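Local structure of ftsY (Mycoplasma mycoides, 1ZU4) at residues I235-G240 against G270-A275; G50-L55 against I276-N281; I98-N103 against L132-L137; K163-K168 against Q190-L195. The protein is the NG-domain part of a signal recognition particle receptor, joining an N-terminal helical bundle to a P-loop-type alpha/beta domain of the SRP54 family. All blocks are in the same frame, centred on the assembly; numbering follows the deposited sequence.

In the fold
Residues 50-55, at the start of helix 51-64 in the N-terminal bundle, open the longest loop, which contact 2 closes only at 276-281, on helix 272-280. Contacts 3, 4 and 1 all nest inside it, one after another, and none cross. Contact 3 ties the chain leading into strand 106-111 to the turn before strand 136-140. Contact 4 bridges strands 164-167 and 194-198 over the strand between them, about 10 Å from contact 3 between centres. Contact 1 then joins the end of strand 230-236 to helix 272-280, whose following turn supplies contact 2. Contacts 3 and 4 thus knit one end of the sheet, while contacts 1 and 2 link sheet, helix and bundle.

Contact 1: I235-G240 against G270-A275; sequences IDATTG and GGIGLA
The 3-10 turn that follows strand 230-236, begun by an Asx turn at Asp236, receives Ile272 of helix 272-280 against its Ala237 and Gly240. Only the end of the isoleucine does the touching: its CD1 meets Ala237 CA and Gly240 O, both 3.8 Å away. The methyl-to-methyl approach, Ala237 CB to Ile272 CD1, is wider at 4.2 Å. With CG1 anti to the backbone N (chi1 -167°) and the next torsion also extended, the longer branch runs straight out from the helix to the turn. Alanine suits the receiving side, where a small methyl group lets the isoleucine approach the backbone itself, and Val244 of helix 241-250 also packs on Ile272.

The turn is held in shape from within. Asp236 OD1 accepts from Thr238 N at 2.9 Å, forming the Asx turn, and from Thr238 OG1 at 2.7 Å; both donors come from one face of the carboxylate plane. Asp236 O is gripped twice as well, by Thr239 N and by Thr239 OG1, the hydroxyl lying in the carbonyl plane. Gly240 has positive phi, which favours glycine, and sits at the N-cap of helix 241-250. The sequence DATTGQ that starts at Asp236 thus lies at the C-terminal ends of the parallel strands, with Ile272 packed on it, an arrangement consistent with the alpha/beta fold of SRP54-type proteins.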
loop_
_atom_site.group_PDB
_atom_site.type_symbol
_atom_site.label_atom_id
_atom_site.label_comp_id
_atom_site.label_asym_id
_atom_site.label_seq_id
_atom_site.Cartn_x
_atom_site.Cartn_y
_atom_site.Cartn_z
ATOM N N ILE A 235 0.226 0.245 5.249
ATOM C CA ILE A 235 -0.392 -0.844 5.955
ATOM C C ILE A 235 0.544 -1.999 5.820
ATOM O O ILE A 235 0.886 -2.373 4.701
ATOM C CB ILE A 235 -1.757 -1.228 5.323
ATOM C CG1 ILE A 235 -2.728 -0.034 5.401
ATOM C CG2 ILE A 235 -2.308 -2.430 6.044
ATOM C CD1 ILE A 235 -4.061 -0.268 4.689
ATOM N N ASP A 236 0.914 -2.571 6.952
ATOM C CA ASP A 236 1.590 -3.889 7.059
ATOM C C ASP A 236 0.691 -5.116 6.809
ATOM O O ASP A 236 -0.121 -5.532 7.689
ATOM C CB ASP A 236 2.204 -3.996 8.478
ATOM C CG ASP A 236 3.126 -5.182 8.659
ATOM O OD1 ASP A 236 3.079 -6.196 7.915
ATOM O OD2 ASP A 236 3.935 -5.105 9.604
ATOM N N ALA A 237 0.866 -5.749 5.642
ATOM C CA ALA A 237 0.020 -6.899 5.282
ATOM C C ALA A 237 0.058 -8.072 6.293
ATOM O O ALA A 237 -0.939 -8.833 6.434
ATOM C CB ALA A 237 0.328 -7.392 3.882
ATOM N N THR A 238 1.185 -8.244 6.981
ATOM C CA THR A 238 1.267 -9.333 7.963
ATOM C C THR A 238 0.290 -9.168 9.129
ATOM O O THR A 238 0.117 -10.108 9.905
ATOM C CB THR A 238 2.703 -9.585 8.501
ATOM O OG1 THR A 238 3.076 -8.521 9.377
ATOM C CG2 THR A 238 3.700 -9.649 7.350
ATOM N N THR A 239 -0.344 -8.002 9.246
ATOM C CA THR A 239 -1.303 -7.757 10.324
ATOM C C THR A 239 -2.701 -8.128 9.936
ATOM O O THR A 239 -3.553 -8.263 10.797
ATOM C CB THR A 239 -1.275 -6.328 10.870
ATOM O OG1 THR A 239 -1.493 -5.366 9.818
ATOM C CG2 THR A 239 0.067 -6.068 11.554
ATOM N N GLY A 240 -2.929 -8.363 8.650
ATOM C CA GLY A 240 -4.210 -8.860 8.192
ATOM C C GLY A 240 -5.323 -7.880 8.442
ATOM O O GLY A 240 -5.124 -6.679 8.397
ATOM N N GLY A 270 -4.023 -13.899 1.273
ATOM C CA GLY A 270 -4.070 -12.935 0.168
ATOM C C GLY A 270 -5.362 -12.176 -0.065
ATOM O O GLY A 270 -5.491 -11.456 -1.046
ATOM N N GLY A 271 -6.349 -12.329 0.813
ATOM C CA GLY A 271 -7.569 -11.560 0.639
ATOM C C GLY A 271 -7.405 -10.115 1.098
ATOM O O GLY A 271 -8.305 -9.270 0.909
ATOM N N ILE A 272 -6.274 -9.808 1.716
ATOM C CA ILE A 272 -6.129 -8.472 2.326
ATOM C C ILE A 272 -6.258 -7.296 1.325
ATOM O O ILE A 272 -6.716 -6.219 1.680
ATOM C CB ILE A 272 -4.822 -8.358 3.138
ATOM C CG1 ILE A 272 -4.884 -7.080 4.012
ATOM C CG2 ILE A 272 -3.608 -8.445 2.184
ATOM C CD1 ILE A 272 -3.737 -6.802 4.865
ATOM N N GLY A 273 -5.869 -7.492 0.068
ATOM C CA GLY A 273 -6.016 -6.406 -0.890
ATOM C C GLY A 273 -7.476 -6.018 -1.034
ATOM O O GLY A 273 -7.793 -4.841 -1.202
ATOM N N LEU A 274 -8.347 -7.043 -1.005
ATOM C CA LEU A 274 -9.773 -6.872 -1.148
ATOM C C LEU A 274 -10.403 -6.351 0.120
ATOM O O LEU A 274 -11.357 -5.615 0.058
ATOM C CB LEU A 274 -10.435 -8.184 -1.559
ATOM C CG LEU A 274 -10.101 -8.712 -2.957
ATOM C CD1 LEU A 274 -10.827 -10.057 -3.186
ATOM C CD2 LEU A 274 -10.593 -7.709 -3.913
ATOM N N ALA A 275 -9.908 -6.796 1.261
ATOM C CA ALA A 275 -10.347 -6.284 2.543
ATOM C C ALA A 275 -10.086 -4.774 2.574
ATOM O O ALA A 275 -10.928 -4.028 3.041
ATOM C CB ALA A 275 -9.603 -7.018 3.725
#

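Contact 2: G50-L55 against I276-N281; sequences GMKMVL and IKELLN
The segments 51-55 and 276-280 of helices 51-64 and 272-280 have axes 9.8 Å apart at closest approach, their N-to-C directions 125° apart, with Met53 and Glu278 nearest in backbone, CA to CA 7.1 Å. In Met53 the bend at chi2 (-70°) carries the terminal methyl across to the other helix, where CE meets Lys277 CG at 3.6 Å. Nearer its base, Met53 CG lies 3.9 Å from Glu278 CB. A flexible, unbranched methionine can lie along the methylenes of charged residues. Lys277 offers only its methylenes here, since its NZ donates to the carbonyl oxygens of Tyr86 and Asp88.

Toward the solvent side, Lys52 and Glu278 cross at about a right angle. The glutamate's OE2 meets the aliphatic chain, 3.1 Å from Lys52 CD, while Lys52 NZ stays 4.9 Å from the same OE2. The opposite charges are therefore close without a salt bridge; their attraction is probably long-range and weak, and at this exposed edge solvent would be expected to screen it. Between these two helix segments, one from the helical bundle and one from the alpha/beta domain, the contact is consequently mostly aliphatic, with a looser electrostatic fringe beside it.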
loop_
_atom_site.group_PDB
_atom_site.type_symbol
_atom_site.label_atom_id
_atom_site.label_comp_id
_atom_site.label_asym_id
_atom_site.label_seq_id
_atom_site.Cartn_x
_atom_site.Cartn_y
_atom_site.Cartn_z
ATOM N N GLY A 50 -12.935 -10.824 3.965
ATOM C CA GLY A 50 -14.123 -10.293 4.613
ATOM C C GLY A 50 -15.439 -10.723 3.979
ATOM O O GLY A 50 -15.527 -11.059 2.800
ATOM N N MET A 51 -16.501 -10.683 4.769
ATOM C CA MET A 51 -17.792 -11.135 4.322
ATOM C C MET A 51 -18.327 -10.530 3.050
ATOM O O MET A 51 -18.869 -11.264 2.180
ATOM C CB MET A 51 -18.840 -10.903 5.420
ATOM C CG MET A 51 -18.523 -11.580 6.711
ATOM S SD MET A 51 -20.019 -11.556 7.788
ATOM C CE MET A 51 -20.031 -9.837 8.232
ATOM N N LYS A 52 -18.241 -9.209 2.948
ATOM C CA LYS A 52 -18.854 -8.513 1.840
ATOM C C LYS A 52 -18.157 -8.903 0.560
ATOM O O LYS A 52 -18.800 -9.054 -0.460
ATOM C CB LYS A 52 -18.811 -6.983 2.025
ATOM C CG LYS A 52 -19.647 -6.503 3.217
ATOM C CD LYS A 52 -20.083 -5.039 3.058
ATOM C CE LYS A 52 -21.346 -4.725 3.900
ATOM N NZ LYS A 52 -21.036 -4.336 5.313
ATOM N N MET A 53 -16.839 -9.032 0.614
ATOM C CA MET A 53 -16.032 -9.456 -0.550
ATOM C C MET A 53 -16.257 -10.922 -0.920
ATOM O O MET A 53 -16.335 -11.243 -2.095
ATOM C CB MET A 53 -14.550 -9.162 -0.291
ATOM C CG MET A 53 -14.171 -7.636 -0.510
ATOM S SD MET A 53 -14.287 -7.298 -2.319
ATOM C CE MET A 53 -13.985 -5.506 -2.372
ATOM N N VAL A 54 -16.341 -11.805 0.079
ATOM C CA VAL A 54 -16.708 -13.206 -0.183
ATOM C C VAL A 54 -18.006 -13.242 -0.979
ATOM O O VAL A 54 -18.081 -13.895 -2.005
ATOM C CB VAL A 54 -16.866 -14.040 1.118
ATOM C CG1 VAL A 54 -17.410 -15.455 0.843
ATOM C CG2 VAL A 54 -15.517 -14.151 1.795
ATOM N N LEU A 55 -19.011 -12.509 -0.499
ATOM C CA LEU A 55 -20.309 -12.447 -1.155
ATOM C C LEU A 55 -20.235 -11.904 -2.592
ATOM O O LEU A 55 -20.814 -12.471 -3.510
ATOM C CB LEU A 55 -21.257 -11.601 -0.302
ATOM C CG LEU A 55 -22.633 -11.325 -0.892
ATOM C CD1 LEU A 55 -23.485 -12.530 -0.647
ATOM C CD2 LEU A 55 -23.229 -10.070 -0.284
ATOM N N ILE A 276 -8.917 -4.329 2.078
ATOM C CA ILE A 276 -8.577 -2.908 2.049
ATOM C C ILE A 276 -9.584 -2.123 1.175
ATOM O O ILE A 276 -10.168 -1.124 1.595
ATOM C CB ILE A 276 -7.090 -2.690 1.566
ATOM C CG1 ILE A 276 -6.122 -3.138 2.691
ATOM C CG2 ILE A 276 -6.841 -1.224 1.175
ATOM C CD1 ILE A 276 -4.703 -3.416 2.224
ATOM N N LYS A 277 -9.753 -2.586 -0.053
ATOM C CA LYS A 277 -10.706 -2.001 -0.988
ATOM C C LYS A 277 -12.102 -1.868 -0.321
ATOM O O LYS A 277 -12.710 -0.813 -0.409
ATOM C CB LYS A 277 -10.739 -2.894 -2.236
ATOM C CG LYS A 277 -11.884 -2.676 -3.187
ATOM C CD LYS A 277 -11.800 -1.259 -3.727
ATOM C CE LYS A 277 -13.138 -0.834 -4.303
ATOM N NZ LYS A 277 -13.859 -1.958 -5.007
ATOM N N GLU A 278 -12.572 -2.917 0.363
ATOM C CA GLU A 278 -13.915 -2.879 0.994
ATOM C C GLU A 278 -13.969 -1.904 2.177
ATOM O O GLU A 278 -14.806 -1.005 2.194
ATOM C CB GLU A 278 -14.361 -4.281 1.461
ATOM C CG GLU A 278 -15.726 -4.320 2.155
ATOM C CD GLU A 278 -16.851 -3.980 1.222
ATOM O OE1 GLU A 278 -16.764 -4.286 0.012
ATOM O OE2 GLU A 278 -17.807 -3.363 1.714
ATOM N N LEU A 279 -13.087 -2.078 3.158
ATOM C CA LEU A 279 -13.176 -1.267 4.345
ATOM C C LEU A 279 -12.784 0.204 4.140
ATOM O O LEU A 279 -13.462 1.047 4.678
ATOM C CB LEU A 279 -12.374 -1.841 5.525
ATOM C CG LEU A 279 -12.913 -1.357 6.895
ATOM C CD1 LEU A 279 -14.264 -2.041 7.201
ATOM C CD2 LEU A 279 -11.930 -1.582 8.047
ATOM N N LEU A 280 -11.698 0.489 3.407
ATOM C CA LEU A 280 -11.139 1.846 3.273
ATOM C C LEU A 280 -11.605 2.554 2.055
ATOM O O LEU A 280 -11.755 3.745 2.106
ATOM C CB LEU A 280 -9.578 1.858 3.263
ATOM C CG LEU A 280 -8.935 1.607 4.662
ATOM C CD1 LEU A 280 -8.863 0.140 4.973
ATOM C CD2 LEU A 280 -7.532 2.205 4.738
ATOM N N ASN A 281 -11.840 1.810 0.976
ATOM C CA ASN A 281 -12.192 2.353 -0.321
ATOM C C ASN A 281 -11.155 3.356 -0.804
ATOM O O ASN A 281 -11.510 4.449 -1.318
ATOM C CB ASN A 281 -13.575 3.026 -0.273
ATOM C CG ASN A 281 -14.148 3.233 -1.629
ATOM O OD1 ASN A 281 -13.797 2.511 -2.565
ATOM N ND2 ASN A 281 -15.018 4.244 -1.759
#

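Contact 3: I98-N103 against L132-L137; sequences IDFKEN and LGYKVL
Tyr134, just past the Schellman motif that ends helix 118-131, packs against Phe100 and Glu102 of the chain leading into strand 106-111. The two rings form a T-shaped (edge-to-face) pair, with centroids 4.6 Å apart and planes at 61°. Phe100 is the edge partner: its CZ stands 3.6 Å above the plane of the Tyr134 ring, over the centre, and its CE2 is 3.5 Å from Tyr134 CE2. The phenylalanine reaches across because its CG is anti to the backbone N (chi1 -170°).

Gly133, with positive phi, ends the helix in a conformation that calls for glycine, and Tyr134 follows it. Helix 118-131 is the connection of a beta-alpha-beta crossover between parallel strands 106-111 and 136-140, with strand 194-198 lying between them in the sheet. Tyr129 of that helix stacks with Phe100 and also touches Tyr134, adding a third ring to the aromatic cluster.

Tyrosine suits its place by doing two jobs at once, offering a ring face to Phe100 and a hydroxyl at the ring's edge to Glu102. That hydroxyl donates to Glu102 OE2. The modelled separation, 2.4 Å from Tyr134 OH to Glu102 OE2, is very short, and its exact value is doubtful. Carboxylate and ring planes are 63° apart, and the glutamate folds at chi2 to bring its acid to the ring's edge. Nearby, Asp99 pairs with both Lys101 and Arg104.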
loop_
_atom_site.group_PDB
_atom_site.type_symbol
_atom_site.label_atom_id
_atom_site.label_comp_id
_atom_site.label_asym_id
_atom_site.label_seq_id
_atom_site.Cartn_x
_atom_site.Cartn_y
_atom_site.Cartn_z
ATOM N N ILE A 98 -0.617 7.386 -9.259
ATOM C CA ILE A 98 0.276 8.263 -8.523
ATOM C C ILE A 98 0.355 9.598 -9.262
ATOM O O ILE A 98 0.688 9.654 -10.445
ATOM C CB ILE A 98 1.701 7.621 -8.358
ATOM C CG1 ILE A 98 1.582 6.195 -7.822
ATOM C CG2 ILE A 98 2.631 8.487 -7.477
ATOM C CD1 ILE A 98 1.124 6.123 -6.441
ATOM N N ASP A 99 0.007 10.661 -8.555
ATOM C CA ASP A 99 0.016 12.014 -9.120
ATOM C C ASP A 99 1.462 12.543 -9.135
ATOM O O ASP A 99 1.865 13.374 -8.308
ATOM C CB ASP A 99 -0.940 12.926 -8.353
ATOM C CG ASP A 99 -1.207 14.244 -9.069
ATOM O OD1 ASP A 99 -0.802 14.385 -10.222
ATOM O OD2 ASP A 99 -1.797 15.169 -8.458
ATOM N N PHE A 100 2.227 12.053 -10.108
ATOM C CA PHE A 100 3.615 12.471 -10.331
ATOM C C PHE A 100 3.616 13.152 -11.718
ATOM O O PHE A 100 3.193 12.543 -12.702
ATOM C CB PHE A 100 4.545 11.258 -10.291
ATOM C CG PHE A 100 5.998 11.615 -10.270
ATOM C CD1 PHE A 100 6.717 11.640 -9.059
ATOM C CD2 PHE A 100 6.637 12.055 -11.457
ATOM C CE1 PHE A 100 8.073 12.053 -9.042
ATOM C CE2 PHE A 100 7.986 12.446 -11.462
ATOM C CZ PHE A 100 8.719 12.444 -10.260
ATOM N N LYS A 101 4.053 14.403 -11.806
ATOM C CA LYS A 101 4.129 15.081 -13.115
ATOM C C LYS A 101 5.557 15.477 -13.333
ATOM O O LYS A 101 6.223 15.857 -12.392
ATOM C CB LYS A 101 3.285 16.361 -13.151
ATOM C CG LYS A 101 1.875 16.260 -12.629
ATOM C CD LYS A 101 0.907 15.750 -13.649
ATOM C CE LYS A 101 -0.361 16.593 -13.600
ATOM N NZ LYS A 101 -1.208 16.318 -12.412
ATOM N N GLU A 102 5.993 15.488 -14.590
ATOM C CA GLU A 102 7.366 15.863 -14.943
ATOM C C GLU A 102 7.700 17.314 -14.661
ATOM O O GLU A 102 8.851 17.655 -14.370
ATOM C CB GLU A 102 7.590 15.630 -16.439
ATOM C CG GLU A 102 7.353 14.205 -16.850
ATOM C CD GLU A 102 8.354 13.297 -16.232
ATOM O OE1 GLU A 102 9.574 13.422 -16.542
ATOM O OE2 GLU A 102 7.914 12.444 -15.442
ATOM N N ASN A 103 6.740 18.202 -14.834
ATOM C CA ASN A 103 7.127 19.600 -14.855
ATOM C C ASN A 103 6.915 20.350 -13.545
ATOM O O ASN A 103 6.675 21.573 -13.546
ATOM C CB ASN A 103 6.468 20.319 -16.041
ATOM C CG ASN A 103 5.007 19.850 -16.305
ATOM O OD1 ASN A 103 4.267 19.480 -15.388
ATOM N ND2 ASN A 103 4.608 19.888 -17.578
ATOM N N LEU A 132 14.601 6.240 -11.485
ATOM C CA LEU A 132 13.923 6.670 -12.702
ATOM C C LEU A 132 14.532 7.968 -13.227
ATOM O O LEU A 132 14.055 8.521 -14.221
ATOM C CB LEU A 132 12.404 6.766 -12.488
ATOM C CG LEU A 132 11.683 5.431 -12.239
ATOM C CD1 LEU A 132 10.259 5.628 -11.715
ATOM C CD2 LEU A 132 11.683 4.628 -13.538
ATOM N N GLY A 133 15.606 8.425 -12.570
ATOM C CA GLY A 133 16.329 9.634 -12.953
ATOM C C GLY A 133 15.948 10.932 -12.269
ATOM O O GLY A 133 16.423 11.996 -12.632
ATOM N N TYR A 134 15.081 10.858 -11.280
ATOM C CA TYR A 134 14.580 12.057 -10.623
ATOM C C TYR A 134 15.451 12.486 -9.440
ATOM O O TYR A 134 16.154 11.657 -8.818
ATOM C CB TYR A 134 13.116 11.855 -10.220
ATOM C CG TYR A 134 12.185 11.576 -11.403
ATOM C CD1 TYR A 134 11.712 10.282 -11.678
ATOM C CD2 TYR A 134 11.771 12.607 -12.253
ATOM C CE1 TYR A 134 10.867 10.024 -12.755
ATOM C CE2 TYR A 134 10.915 12.359 -13.315
ATOM C CZ TYR A 134 10.479 11.077 -13.586
ATOM O OH TYR A 134 9.616 10.873 -14.645
ATOM N N LYS A 135 15.443 13.798 -9.181
ATOM C CA LYS A 135 16.166 14.391 -8.060
ATOM C C LYS A 135 15.239 14.443 -6.830
ATOM O O LYS A 135 14.197 15.109 -6.855
ATOM C CB LYS A 135 16.682 15.789 -8.456
ATOM C CG LYS A 135 17.807 16.312 -7.604
ATOM C CD LYS A 135 18.158 17.769 -7.956
ATOM C CE LYS A 135 19.058 18.344 -6.886
ATOM N NZ LYS A 135 19.604 19.660 -7.324
ATOM N N VAL A 136 15.605 13.698 -5.784
ATOM C CA VAL A 136 14.702 13.421 -4.648
ATOM C C VAL A 136 15.218 13.968 -3.324
ATOM O O VAL A 136 16.378 13.792 -2.966
ATOM C CB VAL A 136 14.388 11.912 -4.455
ATOM C CG1 VAL A 136 13.305 11.707 -3.353
ATOM C CG2 VAL A 136 13.870 11.304 -5.742
ATOM N N LEU A 137 14.315 14.619 -2.595
ATOM C CA LEU A 137 14.618 15.147 -1.281
ATOM C C LEU A 137 13.649 14.539 -0.263
ATOM O O LEU A 137 12.476 14.430 -0.532
ATOM C CB LEU A 137 14.472 16.670 -1.297
ATOM C CG LEU A 137 14.838 17.392 0.015
ATOM C CD1 LEU A 137 16.325 17.223 0.374
ATOM C CD2 LEU A 137 14.475 18.869 -0.077
#

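Contact 4: K163-K168 against Q190-L195; sequences KVDLVK and QNYDLL
The ring of Tyr192 has the carboxylate of Asp165 at its hydroxyl edge, near the ring plane; one face has the ammonium of Lys135 in a cation-pi contact, the other the isobutyl end of Leu137. The carboxylate itself is turned 77° from the ring, so the two flat groups meet nearly perpendicular, and the side chains also cross at about a right angle. Tyr192 OH donates to Asp165 OD2; the modelled 2.4 Å between these atoms is very short, and the exact length is doubtful. Asp165 OD2 also lies 3.4 Å from Tyr192 CZ, and the hydroxyl is 3.4 Å from Asp165 CB. Asp165 CA and Tyr192 CA are 9.7 Å apart, and the long tyrosine side chain, its CG anti to the carbonyl carbon (chi1 -78°), covers most of that distance. Lys186, weakly bonded to the hydroxyl, may polarise it toward donating to the carboxylate.

Strand 136-140 runs between strands 164-167 and 194-198, all three parallel in the sheet, and its Leu137 touches both Asp165 and Tyr192. The bond thus passes over that middle strand, next to helix 176-189, which brings Lys186 and leads from the outermost strand 164-167 back to 194-198.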
loop_
_atom_site.group_PDB
_atom_site.type_symbol
_atom_site.label_atom_id
_atom_site.label_comp_id
_atom_site.label_asym_id
_atom_site.label_seq_id
_atom_site.Cartn_x
_atom_site.Cartn_y
_atom_site.Cartn_z
ATOM N N LYS A 163 21.114 10.526 -5.934
ATOM C CA LYS A 163 20.130 11.583 -6.265
ATOM C C LYS A 163 19.068 11.789 -5.190
ATOM O O LYS A 163 18.078 12.482 -5.429
ATOM C CB LYS A 163 19.451 11.316 -7.606
ATOM C CG LYS A 163 20.334 11.637 -8.814
ATOM C CD LYS A 163 19.538 11.593 -10.114
ATOM C CE LYS A 163 19.788 10.319 -10.893
ATOM N NZ LYS A 163 19.351 9.120 -10.122
ATOM N N VAL A 164 19.284 11.168 -4.029
ATOM C CA VAL A 164 18.420 11.341 -2.861
ATOM C C VAL A 164 19.177 12.047 -1.740
ATOM O O VAL A 164 20.201 11.538 -1.249
ATOM C CB VAL A 164 17.879 10.021 -2.277
ATOM C CG1 VAL A 164 16.944 10.327 -1.084
ATOM C CG2 VAL A 164 17.180 9.147 -3.337
ATOM N N ASP A 165 18.631 13.195 -1.333
ATOM C CA ASP A 165 19.171 14.049 -0.273
ATOM C C ASP A 165 18.182 14.107 0.877
ATOM O O ASP A 165 17.009 13.789 0.687
ATOM C CB ASP A 165 19.407 15.463 -0.814
ATOM C CG ASP A 165 20.470 15.500 -1.902
ATOM O OD1 ASP A 165 21.452 14.736 -1.784
ATOM O OD2 ASP A 165 20.315 16.275 -2.875
ATOM N N LEU A 166 18.667 14.504 2.056
ATOM C CA LEU A 166 17.893 14.512 3.319
ATOM C C LEU A 166 18.014 15.834 4.046
ATOM O O LEU A 166 19.144 16.328 4.271
ATOM C CB LEU A 166 18.425 13.442 4.280
ATOM C CG LEU A 166 17.673 13.313 5.614
ATOM C CD1 LEU A 166 16.360 12.543 5.440
ATOM C CD2 LEU A 166 18.530 12.655 6.657
ATOM N N VAL A 167 16.866 16.377 4.443
ATOM C CA VAL A 167 16.806 17.514 5.371
ATOM C C VAL A 167 16.271 17.009 6.712
ATOM O O VAL A 167 15.304 16.232 6.764
ATOM C CB VAL A 167 15.919 18.690 4.795
ATOM C CG1 VAL A 167 15.723 19.787 5.808
ATOM C CG2 VAL A 167 16.580 19.279 3.539
ATOM N N LYS A 168 16.881 17.437 7.803
ATOM C CA LYS A 168 16.455 16.959 9.129
ATOM C C LYS A 168 16.487 18.108 10.145
ATOM O O LYS A 168 16.906 19.207 9.817
ATOM C CB LYS A 168 17.355 15.808 9.601
ATOM C CG LYS A 168 18.845 16.113 9.501
ATOM C CD LYS A 168 19.678 15.130 10.298
ATOM C CE LYS A 168 21.159 15.365 10.085
ATOM N NZ LYS A 168 21.898 15.020 11.348
ATOM N N GLN A 190 16.727 24.299 -5.693
ATOM C CA GLN A 190 17.684 23.424 -6.380
ATOM C C GLN A 190 16.982 22.473 -7.352
ATOM O O GLN A 190 17.524 21.460 -7.767
ATOM C CB GLN A 190 18.556 22.678 -5.358
ATOM C CG GLN A 190 19.294 23.669 -4.434
ATOM C CD GLN A 190 20.144 23.021 -3.372
ATOM O OE1 GLN A 190 20.327 21.797 -3.346
ATOM N NE2 GLN A 190 20.695 23.852 -2.482
ATOM N N ASN A 191 15.786 22.836 -7.766
ATOM C CA ASN A 191 15.140 22.100 -8.875
ATOM C C ASN A 191 14.918 20.596 -8.617
ATOM O O ASN A 191 14.985 19.776 -9.541
ATOM C CB ASN A 191 15.900 22.350 -10.213
ATOM C CG ASN A 191 15.094 21.892 -11.484
ATOM O OD1 ASN A 191 15.667 21.317 -12.436
ATOM N ND2 ASN A 191 13.806 22.178 -11.509
ATOM N N TYR A 192 14.596 20.246 -7.363
ATOM C CA TYR A 192 14.215 18.886 -7.021
ATOM C C TYR A 192 12.960 18.490 -7.751
ATOM O O TYR A 192 12.118 19.337 -8.084
ATOM C CB TYR A 192 14.024 18.719 -5.515
ATOM C CG TYR A 192 15.348 18.596 -4.775
ATOM C CD1 TYR A 192 16.083 19.735 -4.409
ATOM C CD2 TYR A 192 15.863 17.360 -4.456
ATOM C CE1 TYR A 192 17.268 19.626 -3.762
ATOM C CE2 TYR A 192 17.052 17.232 -3.800
ATOM C CZ TYR A 192 17.755 18.365 -3.449
ATOM O OH TYR A 192 18.948 18.218 -2.767
ATOM N N ASP A 193 12.826 17.188 -7.979
ATOM C CA ASP A 193 11.650 16.645 -8.660
ATOM C C ASP A 193 10.620 16.083 -7.687
ATOM O O ASP A 193 9.455 16.020 -8.005
ATOM C CB ASP A 193 12.069 15.533 -9.605
ATOM C CG ASP A 193 12.974 16.014 -10.697
ATOM O OD1 ASP A 193 12.639 16.989 -11.397
ATOM O OD2 ASP A 193 14.054 15.409 -10.838
ATOM N N LEU A 194 11.068 15.649 -6.518
ATOM C CA LEU A 194 10.180 15.038 -5.534
ATOM C C LEU A 194 10.653 15.340 -4.138
ATOM O O LEU A 194 11.848 15.290 -3.840
ATOM C CB LEU A 194 10.101 13.527 -5.753
ATOM C CG LEU A 194 9.496 12.601 -4.690
ATOM C CD1 LEU A 194 8.006 12.809 -4.672
ATOM C CD2 LEU A 194 9.862 11.115 -4.985
ATOM N N LEU A 195 9.686 15.697 -3.297
ATOM C CA LEU A 195 9.913 15.877 -1.875
ATOM C C LEU A 195 9.074 14.813 -1.172
ATOM O O LEU A 195 7.873 14.807 -1.325
ATOM C CB LEU A 195 9.444 17.270 -1.396
ATOM C CG LEU A 195 9.543 17.549 0.126
ATOM C CD1 LEU A 195 10.928 17.232 0.668
ATOM C CD2 LEU A 195 9.177 18.999 0.378
#